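Local structure of polyketide biosynthesis 3-hydroxy-3-methylglutaryl-ACP synthase PksG (Bacillus subtilis, 4YXT) at residues A65-E68 and A69-D72; G88-L91 and S92-I95; D30-R33 and F34-L38; V44-P47 and Y48-P51. The protein catalyses the aldol condensation of an acetyl group on an acyl carrier protein with a beta-ketothioester polyketide intermediate in synthesis of the antibiotic bacillaene. The protein carries 1 engineered substitution. One frame throughout, in Å; residues are numbered along the deposited sequence.

Overall arrangement
From the N terminus the four contacts come in the order 3, 4, 1, 2. They follow in series, with none nested or crossed. Contact 3 caps and builds helix 31-37, on the opposite side of the chain's centre from contacts 1 and 2. Contact 4 is a turn in the loop from strand 41-43 to helix 51-64; contact 1 closes the loop from that helix into helix 68-72; contact 2 starts helix 91-99 after strand 74-80. Contacts 2 and 4 meet, L91 CD1 lying 3.7 Å from P51 CB, which joins the starts of helices 91-99 and 51-64. Contacts 1 and 3 lie farthest apart, about 46 Å between centres.

Contact 1: residues A65-E68 and A69-D72; sequences ALSE and AEKD
E70 reaches back from the first turn of helix 68-72 to S67, and the two residues bond to each other in both directions. With CG anti to its carbonyl carbon (chi1 -77°) and the chain extended beyond it, E70 brings OE1 to 2.8 Å from S67 N. The amide meets that oxygen from above the carboxylate plane and not within it. In return S67 OG accepts from E70 N at 3.0 Å. The same glutamate arm runs across the L66 side chain at a slant, with OE1 3.5 Å from L66 CB.

E68 contributes its carbonyl: D72 N donates to E68 O at 3.0 Å, close to straight at 172°. Its side chain, bent at chi2, brings OE1 to 4.5 Å from D72 OD1. Two like charges so near should repel mildly, though the surface setting probably softens this, and K71 NZ, 4.9 Å from E68 OE2, may offset a little of the charge without touching it.

K71 donates its own N to S67 O at 2.9 Å and lays CB alongside the same carbonyl. From there its chain leads off to L99 O and G100 O, which take the ammonium group, so the short helix is tied to the end of helix 91-99. The pairing of S67 at the N-cap with E70 three residues on, each side chain accepting from the other's backbone N, is a capping box, here opening helix 68-72 straight after the loop that follows helix 51-64.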
# COMPACT_ATOMS: atom_id res chain seq x y z
N ALA A 65 6.98 -19.91 -16.47
CA ALA A 65 8.26 -20.65 -16.39
C ALA A 65 8.39 -21.47 -15.09
O ALA A 65 9.35 -22.22 -14.95
CB ALA A 65 9.45 -19.72 -16.58
N LEU A 66 7.45 -21.36 -14.15
CA LEU A 66 7.60 -22.06 -12.87
C LEU A 66 6.83 -23.37 -12.85
O LEU A 66 5.77 -23.51 -13.47
CB LEU A 66 7.10 -21.21 -11.68
CG LEU A 66 7.50 -19.75 -11.47
CD1 LEU A 66 6.58 -19.07 -10.45
CD2 LEU A 66 8.94 -19.69 -11.02
N SER A 67 7.35 -24.32 -12.09
CA SER A 67 6.61 -25.54 -11.81
C SER A 67 5.34 -25.21 -11.03
O SER A 67 5.21 -24.10 -10.46
CB SER A 67 7.46 -26.50 -10.97
OG SER A 67 7.56 -26.09 -9.63
N GLU A 68 4.43 -26.17 -11.01
CA GLU A 68 3.28 -26.09 -10.11
C GLU A 68 3.66 -25.87 -8.66
O GLU A 68 3.15 -24.95 -8.03
CB GLU A 68 2.39 -27.32 -10.22
CG GLU A 68 1.37 -27.22 -11.35
CD GLU A 68 0.60 -25.94 -11.31
OE1 GLU A 68 0.18 -25.54 -10.19
OE2 GLU A 68 0.43 -25.32 -12.38
N ALA A 69 4.58 -26.68 -8.14
CA ALA A 69 5.02 -26.54 -6.77
C ALA A 69 5.49 -25.11 -6.50
O ALA A 69 5.08 -24.48 -5.53
CB ALA A 69 6.14 -27.52 -6.44
N GLU A 70 6.34 -24.60 -7.39
CA GLU A 70 6.91 -23.27 -7.23
C GLU A 70 5.77 -22.21 -7.24
O GLU A 70 5.77 -21.32 -6.40
CB GLU A 70 7.91 -22.96 -8.36
CG GLU A 70 9.28 -23.62 -8.19
CD GLU A 70 10.07 -23.77 -9.49
OE1 GLU A 70 9.58 -23.47 -10.60
OE2 GLU A 70 11.21 -24.23 -9.42
N LYS A 71 4.82 -22.35 -8.14
CA LYS A 71 3.74 -21.37 -8.30
C LYS A 71 2.90 -21.33 -7.02
O LYS A 71 2.63 -20.26 -6.51
CB LYS A 71 2.90 -21.70 -9.49
CG LYS A 71 1.81 -20.71 -9.85
CD LYS A 71 1.02 -21.27 -11.03
CE LYS A 71 0.20 -20.22 -11.77
NZ LYS A 71 -1.16 -20.70 -12.16
N ASP A 72 2.56 -22.49 -6.47
CA ASP A 72 1.84 -22.50 -5.22
C ASP A 72 2.60 -21.98 -4.01
O ASP A 72 2.00 -21.70 -3.02
CB ASP A 72 1.26 -23.87 -4.95
CG ASP A 72 0.00 -24.12 -5.74
OD1 ASP A 72 -0.53 -23.20 -6.43
OD2 ASP A 72 -0.48 -25.26 -5.66

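Contact 2: residues G88-L91 and S92-I95; sequences GKSL and STYI
S90 O takes two hydrogen bonds from T93. The hydroxyl OG1 donates at 2.8 Å, approaching nearly head-on to the carbonyl, while T93 N comes in at 3.2 Å from well above the carbonyl plane. T93 can use both because OG1 sits between its backbone N and carbonyl carbon (chi1 65°), which turns it back to S90 O. The next helical bond runs from I95 N to L91 O at 3.1 Å. S90 OG also caps, but its bond from S92 N is weak, 3.3 Å long and bent.

S90 is thus the N-cap of helix 91-99, a helix of the N-terminal half of the thiolase-like fold whose beginning lies at the dimer interface. S92 OG bonds T79 and F108 O, so neighbouring strands 74-80 and 106-111 share its hydroxyl.

Charged and aromatic contacts come from K89. Its chain runs out extended and bends at the last torsion, crossing the Y94 side chain at about a right angle and placing CE 3.7 Å from Y94 CE2. K89 NZ stands 5.1 Å from the ring centroid of Y94, long for a cation-pi contact and at most a weak attraction. The stronger partners of both loop side chains are on the second subunit, Q112 for S90 OG through a hydrogen bond and E197 for K89 NZ through a salt bridge.

The I95 CG1 methylene rests on the backbone carbonyl of L91, 3.3 Å from L91 O. Apolar packing falls to the side chains of L91 and I95, which both press against V52 of helix 51-64.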
# COMPACT_ATOMS: atom_id res chain seq x y z
N GLY A 88 -10.61 1.18 -2.46
CA GLY A 88 -10.43 0.08 -1.52
C GLY A 88 -9.96 -1.22 -2.15
O GLY A 88 -8.98 -1.82 -1.72
N LYS A 89 -10.66 -1.66 -3.18
CA LYS A 89 -10.30 -2.88 -3.89
C LYS A 89 -8.97 -2.74 -4.66
O LYS A 89 -8.83 -1.94 -5.59
CB LYS A 89 -11.42 -3.26 -4.84
CG LYS A 89 -11.36 -4.68 -5.38
CD LYS A 89 -12.50 -4.84 -6.38
CE LYS A 89 -12.46 -6.17 -7.13
NZ LYS A 89 -12.70 -7.31 -6.21
N SER A 90 -7.98 -3.51 -4.26
CA SER A 90 -6.71 -3.43 -4.92
C SER A 90 -6.59 -4.19 -6.25
O SER A 90 -7.25 -5.19 -6.52
CB SER A 90 -5.57 -3.92 -3.99
OG SER A 90 -5.58 -5.30 -3.93
N LEU A 91 -5.68 -3.70 -7.06
CA LEU A 91 -5.34 -4.37 -8.29
C LEU A 91 -4.98 -5.82 -8.06
O LEU A 91 -5.15 -6.65 -8.99
CB LEU A 91 -4.17 -3.64 -8.95
CG LEU A 91 -4.46 -2.24 -9.42
CD1 LEU A 91 -3.20 -1.46 -9.82
CD2 LEU A 91 -5.44 -2.37 -10.61
N SER A 92 -4.39 -6.11 -6.89
CA SER A 92 -3.89 -7.45 -6.61
C SER A 92 -4.98 -8.56 -6.59
O SER A 92 -4.66 -9.74 -6.76
CB SER A 92 -3.12 -7.50 -5.28
OG SER A 92 -1.93 -6.71 -5.34
N THR A 93 -6.23 -8.18 -6.35
CA THR A 93 -7.34 -9.13 -6.40
C THR A 93 -7.53 -9.73 -7.84
O THR A 93 -7.56 -10.96 -8.03
CB THR A 93 -8.62 -8.48 -5.88
OG1 THR A 93 -9.03 -7.40 -6.74
CG2 THR A 93 -8.47 -7.95 -4.41
N TYR A 94 -7.64 -8.85 -8.83
CA TYR A 94 -7.71 -9.25 -10.24
C TYR A 94 -6.45 -9.94 -10.74
O TYR A 94 -6.53 -10.95 -11.43
CB TYR A 94 -7.96 -8.02 -11.11
CG TYR A 94 -9.36 -7.44 -10.98
CD1 TYR A 94 -10.46 -8.21 -11.33
CD2 TYR A 94 -9.58 -6.16 -10.50
CE1 TYR A 94 -11.72 -7.72 -11.24
CE2 TYR A 94 -10.85 -5.65 -10.41
CZ TYR A 94 -11.92 -6.44 -10.80
OH TYR A 94 -13.24 -5.99 -10.75
N ILE A 95 -5.26 -9.41 -10.40
CA ILE A 95 -4.02 -10.03 -10.83
C ILE A 95 -3.94 -11.46 -10.32
O ILE A 95 -3.60 -12.36 -11.04
CB ILE A 95 -2.76 -9.32 -10.33
CG1 ILE A 95 -2.68 -7.86 -10.73
CG2 ILE A 95 -1.53 -10.03 -10.81
CD1 ILE A 95 -3.13 -7.64 -12.11

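Contact 3: residues D30-R33 and F34-L38; sequences DTAR and FENLL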
# COMPACT_ATOMS: atom_id res chain seq x y z
N ASP A 30 11.43 22.81 -28.81
CA ASP A 30 12.78 23.31 -28.98
C ASP A 30 13.65 22.09 -29.11
O ASP A 30 13.64 21.23 -28.24
CB ASP A 30 13.26 24.11 -27.75
CG ASP A 30 14.74 24.47 -27.84
OD1 ASP A 30 15.55 24.08 -26.96
OD2 ASP A 30 15.11 25.13 -28.82
N THR A 31 14.44 22.04 -30.16
CA THR A 31 15.24 20.87 -30.47
C THR A 31 16.14 20.48 -29.33
O THR A 31 16.14 19.32 -28.90
CB THR A 31 16.04 21.12 -31.75
OG1 THR A 31 15.12 21.14 -32.85
CG2 THR A 31 17.07 20.04 -31.97
N ALA A 32 16.91 21.44 -28.83
CA ALA A 32 17.86 21.16 -27.77
C ALA A 32 17.17 20.64 -26.50
O ALA A 32 17.70 19.79 -25.81
CB ALA A 32 18.69 22.40 -27.46
N ARG A 33 16.00 21.18 -26.17
CA ARG A 33 15.31 20.74 -24.97
C ARG A 33 14.86 19.31 -25.13
O ARG A 33 15.12 18.51 -24.25
CB ARG A 33 14.09 21.58 -24.67
CG ARG A 33 13.45 21.16 -23.38
CD ARG A 33 13.62 22.18 -22.29
NE ARG A 33 12.60 23.21 -22.44
CZ ARG A 33 11.51 23.35 -21.68
NH1 ARG A 33 11.26 22.53 -20.68
NH2 ARG A 33 10.67 24.34 -21.94
N PHE A 34 14.20 19.02 -26.24
CA PHE A 34 13.70 17.68 -26.46
C PHE A 34 14.84 16.67 -26.47
O PHE A 34 14.70 15.60 -25.90
CB PHE A 34 12.93 17.58 -27.76
CG PHE A 34 12.64 16.15 -28.15
CD1 PHE A 34 11.57 15.46 -27.56
CD2 PHE A 34 13.44 15.48 -29.08
CE1 PHE A 34 11.28 14.15 -27.91
CE2 PHE A 34 13.17 14.17 -29.42
CZ PHE A 34 12.08 13.50 -28.84
N GLU A 35 15.97 17.01 -27.11
CA GLU A 35 17.08 16.08 -27.29
C GLU A 35 17.78 15.84 -25.96
O GLU A 35 18.39 14.79 -25.73
CB GLU A 35 18.09 16.61 -28.33
CG GLU A 35 17.56 16.63 -29.76
CD GLU A 35 18.61 16.96 -30.83
OE1 GLU A 35 18.22 17.14 -32.00
OE2 GLU A 35 19.82 17.03 -30.55
N ASN A 36 17.71 16.82 -25.09
CA ASN A 36 18.30 16.69 -23.76
C ASN A 36 17.54 15.75 -22.84
O ASN A 36 18.12 15.20 -21.96
CB ASN A 36 18.46 18.07 -23.14
CG ASN A 36 19.69 18.78 -23.67
OD1 ASN A 36 20.82 18.28 -23.54
ND2 ASN A 36 19.49 19.95 -24.29
N LEU A 37 16.25 15.55 -23.05
CA LEU A 37 15.49 14.46 -22.37
C LEU A 37 16.13 13.06 -22.52
O LEU A 37 16.21 12.27 -21.55
CB LEU A 37 14.10 14.38 -22.96
CG LEU A 37 13.33 15.69 -23.00
CD1 LEU A 37 11.98 15.44 -23.63
CD2 LEU A 37 13.20 16.28 -21.59
N LEU A 38 16.58 12.76 -23.75
CA LEU A 38 17.21 11.49 -24.11
C LEU A 38 16.19 10.37 -24.18
O LEU A 38 16.39 9.31 -23.60
CB LEU A 38 18.34 11.11 -23.14
CG LEU A 38 19.55 12.03 -22.92
CD1 LEU A 38 20.57 11.38 -21.99
CD2 LEU A 38 20.27 12.48 -24.18
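T31 has OG1 beside its backbone N (chi1 -70°), which swings CG2 beside the carbonyl carbon and along the helix toward E35. E35 answers with CG beside its own N (chi1 -69°) and an extended chain, so the two side chains run side by side and point the same way. The methyl and the carboxylate end up close, T31 CG2 only 3.1 Å from E35 OE1, with the methylene E35 CG 3.2 Å from T31 O.

Together the residues make up helix 31-37, with D30 as its N-cap. The main chain follows the alpha-helical pattern: F34 N donates to D30 O at 3.0 Å and E35 N to T31 O at 2.9 Å. Further along the bonds slacken, and L37 N to R33 O, at 3.4 Å, is weak. At L38 the chain leaves the helix with a positive phi.

F34 and L37 are buried, while T31, A32, R33, E35 and N36 are exposed. The F34 ring packs on V20, M21 and A24 of helix 20-27 and on P166, and L37 leans on F253, so this side rests on the body of the subunit. R33, its chain bent at chi2 and chi3, makes a cation-pi contact with Y163, whose hydroxyl also bonds D30 N; one tyrosine thus serves both the cap residue and the arginine three places on. In the cap itself, R33 N donates to D30 OD1 at 3.0 Å, meeting that oxygen from above the carboxylate plane, 44° out of it.

Contact 4: residues V44-P47 and Y48-P51; sequences VALP and YEDP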
# COMPACT_ATOMS: atom_id res chain seq x y z
N VAL A 44 2.16 3.44 -25.08
CA VAL A 44 0.86 4.12 -24.92
C VAL A 44 -0.23 3.06 -24.61
O VAL A 44 -0.52 2.17 -25.44
CB VAL A 44 0.49 4.97 -26.16
CG1 VAL A 44 -0.79 5.78 -25.92
CG2 VAL A 44 1.63 5.89 -26.57
N ALA A 45 -0.77 3.11 -23.39
CA ALA A 45 -1.86 2.23 -23.01
C ALA A 45 -3.11 2.50 -23.87
O ALA A 45 -3.52 3.66 -24.04
CB ALA A 45 -2.21 2.41 -21.53
N LEU A 46 -3.71 1.43 -24.37
CA LEU A 46 -4.94 1.49 -25.12
C LEU A 46 -6.16 1.33 -24.20
O LEU A 46 -6.05 0.84 -23.06
CB LEU A 46 -4.94 0.38 -26.16
CG LEU A 46 -3.70 0.41 -27.06
CD1 LEU A 46 -3.17 -0.98 -27.42
CD2 LEU A 46 -4.05 1.21 -28.28
N PRO A 47 -7.34 1.75 -24.70
CA PRO A 47 -8.59 1.69 -23.95
C PRO A 47 -8.90 0.33 -23.32
O PRO A 47 -9.59 0.27 -22.30
CB PRO A 47 -9.63 2.04 -25.02
CG PRO A 47 -8.91 3.02 -25.87
CD PRO A 47 -7.53 2.47 -25.97
N TYR A 48 -8.42 -0.75 -23.93
CA TYR A 48 -8.70 -2.07 -23.39
C TYR A 48 -7.48 -2.62 -22.62
O TYR A 48 -7.31 -3.82 -22.48
CB TYR A 48 -9.16 -3.02 -24.50
CG TYR A 48 -8.42 -2.90 -25.78
CD1 TYR A 48 -8.95 -2.19 -26.87
CD2 TYR A 48 -7.16 -3.46 -25.92
CE1 TYR A 48 -8.23 -2.09 -28.06
CE2 TYR A 48 -6.45 -3.36 -27.08
CZ TYR A 48 -6.98 -2.69 -28.15
OH TYR A 48 -6.21 -2.63 -29.29
N GLU A 49 -6.62 -1.73 -22.17
CA GLU A 49 -5.58 -2.13 -21.24
C GLU A 49 -5.85 -1.31 -20.01
O GLU A 49 -6.51 -0.27 -20.07
CB GLU A 49 -4.24 -1.84 -21.80
CG GLU A 49 -3.93 -2.63 -23.05
CD GLU A 49 -2.62 -2.20 -23.63
OE1 GLU A 49 -2.53 -1.05 -24.12
OE2 GLU A 49 -1.68 -3.00 -23.52
N ASP A 50 -5.40 -1.85 -18.89
CA ASP A 50 -5.46 -1.17 -17.63
C ASP A 50 -4.28 -1.67 -16.80
O ASP A 50 -3.46 -2.41 -17.29
CB ASP A 50 -6.82 -1.37 -16.99
CG ASP A 50 -7.01 -2.73 -16.39
OD1 ASP A 50 -6.09 -3.56 -16.42
OD2 ASP A 50 -8.10 -2.90 -15.82
N PRO A 51 -4.15 -1.19 -15.56
CA PRO A 51 -3.01 -1.76 -14.77
C PRO A 51 -3.04 -3.24 -14.45
O PRO A 51 -1.98 -3.81 -14.12
CB PRO A 51 -3.07 -0.96 -13.48
CG PRO A 51 -3.70 0.33 -13.91
CD PRO A 51 -4.72 0.00 -14.93
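L46 to E49 form a type I beta turn, with P47 and Y48 at its corners and E49 N donating to L46 O at 2.8 Å from well above the carbonyl plane. The glutamate closes the turn a second time through its side chain: L46 N donates to E49 OE1 at 2.8 Å, almost straight at 174°, on the lone pair anti to the other oxygen. The E49 chain crosses the leucine at a slant on its way, and OE1 also touches L46 CD1 at 3.4 Å.

Y48 folds beside L46 in the same direction. With chi1 at 41°, Y48 CG sits between its backbone N and carbonyl carbon, and L46 CB lies over one face of the ring, 4.3 Å from the ring centroid, a CH-pi contact. F388 and F405 add aromatic neighbours around that ring, while I394 of helix 392-397 packs on both L46 and Y48. The turn comes just before helix 51-64.

Y48 OH is buried without a partner in the model. E49, by contrast, has OE1 held by an amide and OE2 weakly by T15, which would favour a charged carboxylate despite its burial.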